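Local coordinates for profilin (Schizosaccharomyces pombe, PDB 3D9Y), which binds monomeric actin, curbing or promoting its polymerization according to concentration, and is essential for cytokinesis in fission yeast, at residues 75-80 with 117-122. Sequence-based numbering, arbitrary orientation.
Sequences EGRSIY and ALADYL
Arg-77, in the turn leading into strand 78-83, comes nearest to Ala-119 of helix 108-125, their CA atoms 9.6 Å apart, so the long arginine chain has to span the distance. Glu-75 N bonds to Ser-78 O and closes the turn. The Arg-77 chain leaves with CG roughly trans to the main-chain nitrogen (chi1 153°), runs toward the helix and bends at chi3 to set its guanidinium beside Ala-119 and Asp-120. There Arg-77 NH2 rests 3.4 Å from Ala-119 CB and forms a salt bridge with Asp-120 OD1 at 3.5 Å. That oxygen stands well out of the guanidinium plane, so the attraction is between charges, without an N-H aimed at it. A water lies between them, accepting from Arg-77 NE at a rather short 2.5 Å and within 2.7 Å of Asp-120 OD1, to which it can donate, although other acceptors compete for its protons. A leucine here would probably leave the Asp-120 carboxylate without this positive charge beside it, and the water without the N-H it accepts from. Nearby, Glu-116 accepts hydrogen bonds from Ser-78 and Tyr-80, while Val-91 touches both Arg-77 and Ala-119. The example illustrates a polar margin beside an apolar helix-sheet interface, here in the profilin fold, whose C-terminal helix packs against the central antiparallel sheet.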
ATOM      1  N   GLU A  75      -8.446   5.426   7.225  1.00 13.87           N
ATOM      2  CA  GLU A  75      -9.738   5.906   6.761  1.00 15.44           C
ATOM      3  C   GLU A  75     -10.159   5.008   5.575  1.00 15.48           C
ATOM      4  O   GLU A  75      -9.451   4.038   5.226  1.00 16.07           O
ATOM      5  CB  GLU A  75      -9.666   7.380   6.311  1.00 16.73           C
ATOM      6  CG  GLU A  75      -8.539   8.219   6.896  1.00 17.94           C
ATOM      7  CD  GLU A  75      -8.249   9.485   6.110  1.00 18.99           C
ATOM      8  OE1 GLU A  75      -7.746   9.399   4.961  1.00 22.70           O
ATOM      9  OE2 GLU A  75      -8.504  10.583   6.644  1.00 24.19           O
ATOM     10  N   GLY A  76     -11.278   5.343   4.948  1.00 15.04           N
ATOM     11  CA  GLY A  76     -11.861   4.491   3.908  1.00 14.91           C
ATOM     12  C   GLY A  76     -11.021   4.287   2.668  1.00 14.46           C
ATOM     13  O   GLY A  76     -11.249   3.337   1.902  1.00 16.10           O
ATOM     14  N   ARG A  77     -10.091   5.199   2.416  1.00 13.78           N
ATOM     15  CA  ARG A  77      -9.249   5.133   1.223  1.00 13.52           C
ATOM     16  C   ARG A  77      -7.752   4.968   1.521  1.00 12.39           C
ATOM     17  O   ARG A  77      -6.991   4.538   0.659  1.00 11.52           O
ATOM     18  CB  ARG A  77      -9.454   6.408   0.395  1.00 14.25           C
ATOM     19  CG  ARG A  77      -8.259   6.763  -0.458  1.00 14.85           C
ATOM     20  CD  ARG A  77      -8.473   7.937  -1.340  1.00 16.37           C
ATOM     21  NE  ARG A  77      -7.804   7.705  -2.611  1.00 18.19           N
ATOM     22  CZ  ARG A  77      -8.393   7.176  -3.683  1.00 19.76           C
ATOM     23  NH1 ARG A  77      -9.665   6.781  -3.651  1.00 20.91           N
ATOM     24  NH2 ARG A  77      -7.696   7.019  -4.794  1.00 20.18           N
ATOM     25  N   SER A  78      -7.338   5.294   2.738  1.00 11.51           N
ATOM     26  CA  SER A  78      -5.916   5.413   3.069  1.00 11.28           C
ATOM     27  C   SER A  78      -5.616   4.750   4.417  1.00 11.18           C
ATOM     28  O   SER A  78      -6.293   5.040   5.408  1.00 10.80           O
ATOM     29  CB  SER A  78      -5.535   6.898   3.125  1.00 11.38           C
ATOM     30  OG  SER A  78      -5.818   7.563   1.907  1.00 10.77           O
ATOM     31  N   ILE A  79      -4.640   3.837   4.424  1.00 10.83           N
ATOM     32  CA  ILE A  79      -4.130   3.174   5.643  1.00 10.92           C
ATOM     33  C   ILE A  79      -2.609   3.292   5.619  1.00 10.98           C
ATOM     34  O   ILE A  79      -1.968   2.779   4.708  1.00 11.19           O
ATOM     35  CB  ILE A  79      -4.533   1.698   5.694  1.00 11.63           C
ATOM     36  CG1 ILE A  79      -6.050   1.578   5.876  1.00 10.72           C
ATOM     37  CG2 ILE A  79      -3.790   0.964   6.847  1.00 12.32           C
ATOM     38  CD1 ILE A  79      -6.596   0.190   5.712  1.00 10.84           C
ATOM     39  N   TYR A  80      -2.053   4.025   6.577  1.00 10.97           N
ATOM     40  CA  TYR A  80      -0.617   4.304   6.623  1.00 11.22           C
ATOM     41  C   TYR A  80      -0.059   3.724   7.918  1.00 11.46           C
ATOM     42  O   TYR A  80      -0.713   3.778   8.957  1.00 11.49           O
ATOM     43  CB  TYR A  80      -0.294   5.790   6.658  1.00 10.87           C
ATOM     44  CG  TYR A  80      -0.799   6.681   5.538  1.00  9.87           C
ATOM     45  CD1 TYR A  80      -1.357   6.169   4.364  1.00 10.02           C
ATOM     46  CD2 TYR A  80      -0.709   8.055   5.667  1.00 11.11           C
ATOM     47  CE1 TYR A  80      -1.814   7.020   3.341  1.00 10.28           C
ATOM     48  CE2 TYR A  80      -1.164   8.914   4.666  1.00 10.64           C
ATOM     49  CZ  TYR A  80      -1.713   8.390   3.501  1.00 10.14           C
ATOM     50  OH  TYR A  80      -2.156   9.240   2.512  1.00 10.55           O
ATOM     51  N   ALA A 117      -1.400   9.964  -5.450  1.00 11.42           N
ATOM     52  CA  ALA A 117      -1.519  10.517  -6.800  1.00 11.83           C
ATOM     53  C   ALA A 117      -1.694   9.407  -7.821  1.00 12.21           C
ATOM     54  O   ALA A 117      -2.557   9.506  -8.706  1.00 12.49           O
ATOM     55  CB  ALA A 117      -0.304  11.364  -7.124  1.00 10.85           C
ATOM     56  N   LEU A 118      -0.906   8.337  -7.702  1.00 12.46           N
ATOM     57  CA  LEU A 118      -1.052   7.190  -8.598  1.00 12.65           C
ATOM     58  C   LEU A 118      -2.446   6.561  -8.445  1.00 12.51           C
ATOM     59  O   LEU A 118      -3.041   6.133  -9.415  1.00 12.91           O
ATOM     60  CB  LEU A 118       0.052   6.145  -8.367  1.00 13.13           C
ATOM     61  CG  LEU A 118       0.209   5.070  -9.437  1.00 13.68           C
ATOM     62  CD1 LEU A 118       0.518   5.686 -10.818  1.00 15.55           C
ATOM     63  CD2 LEU A 118       1.264   4.041  -9.035  1.00 14.30           C
ATOM     64  N   ALA A 119      -2.952   6.511  -7.219  1.00 12.10           N
ATOM     65  CA  ALA A 119      -4.315   6.023  -6.959  1.00 11.89           C
ATOM     66  C   ALA A 119      -5.384   6.890  -7.635  1.00 11.90           C
ATOM     67  O   ALA A 119      -6.286   6.372  -8.291  1.00 11.66           O
ATOM     68  CB  ALA A 119      -4.556   5.944  -5.465  1.00 11.65           C
ATOM     69  N   ASP A 120      -5.261   8.209  -7.474  1.00 11.86           N
ATOM     70  CA  ASP A 120      -6.167   9.171  -8.102  1.00 12.55           C
ATOM     71  C   ASP A 120      -6.160   9.041  -9.613  1.00 12.88           C
ATOM     72  O   ASP A 120      -7.208   9.111 -10.244  1.00 13.21           O
ATOM     73  CB  ASP A 120      -5.784  10.599  -7.719  1.00 13.03           C
ATOM     74  CG  ASP A 120      -6.199  10.965  -6.315  1.00 16.15           C
ATOM     75  OD1 ASP A 120      -7.089  10.284  -5.750  1.00 19.87           O
ATOM     76  OD2 ASP A 120      -5.647  11.954  -5.774  1.00 18.85           O
ATOM     77  N   TYR A 121      -4.965   8.892 -10.182  1.00 12.73           N
ATOM     78  CA  TYR A 121      -4.812   8.602 -11.625  1.00 12.31           C
ATOM     79  C   TYR A 121      -5.605   7.361 -12.014  1.00 12.26           C
ATOM     80  O   TYR A 121      -6.448   7.408 -12.902  1.00 11.78           O
ATOM     81  CB  TYR A 121      -3.343   8.417 -11.979  1.00 12.05           C
ATOM     82  CG  TYR A 121      -3.065   7.972 -13.394  1.00 11.89           C
ATOM     83  CD1 TYR A 121      -3.081   8.877 -14.451  1.00 11.74           C
ATOM     84  CD2 TYR A 121      -2.740   6.649 -13.684  1.00 11.77           C
ATOM     85  CE1 TYR A 121      -2.799   8.471 -15.753  1.00 11.34           C
ATOM     86  CE2 TYR A 121      -2.460   6.237 -14.973  1.00 11.67           C
ATOM     87  CZ  TYR A 121      -2.477   7.154 -16.012  1.00 11.31           C
ATOM     88  OH  TYR A 121      -2.191   6.751 -17.301  1.00 11.65           O
ATOM     89  N   LEU A 122      -5.349   6.258 -11.321  1.00 12.39           N
ATOM     90  CA  LEU A 122      -6.034   5.015 -11.609  1.00 12.76           C
ATOM     91  C   LEU A 122      -7.553   5.146 -11.444  1.00 12.81           C
ATOM     92  O   LEU A 122      -8.298   4.583 -12.242  1.00 12.34           O
ATOM     93  CB  LEU A 122      -5.480   3.868 -10.764  1.00 12.69           C
ATOM     94  CG  LEU A 122      -4.076   3.397 -11.157  1.00 13.14           C
ATOM     95  CD1 LEU A 122      -3.507   2.488 -10.086  1.00 12.84           C
ATOM     96  CD2 LEU A 122      -4.081   2.694 -12.509  1.00 12.65           C
TER
HETATM   97  O   HOH W   1      -5.996   9.222  -3.565  1.00 36.66           O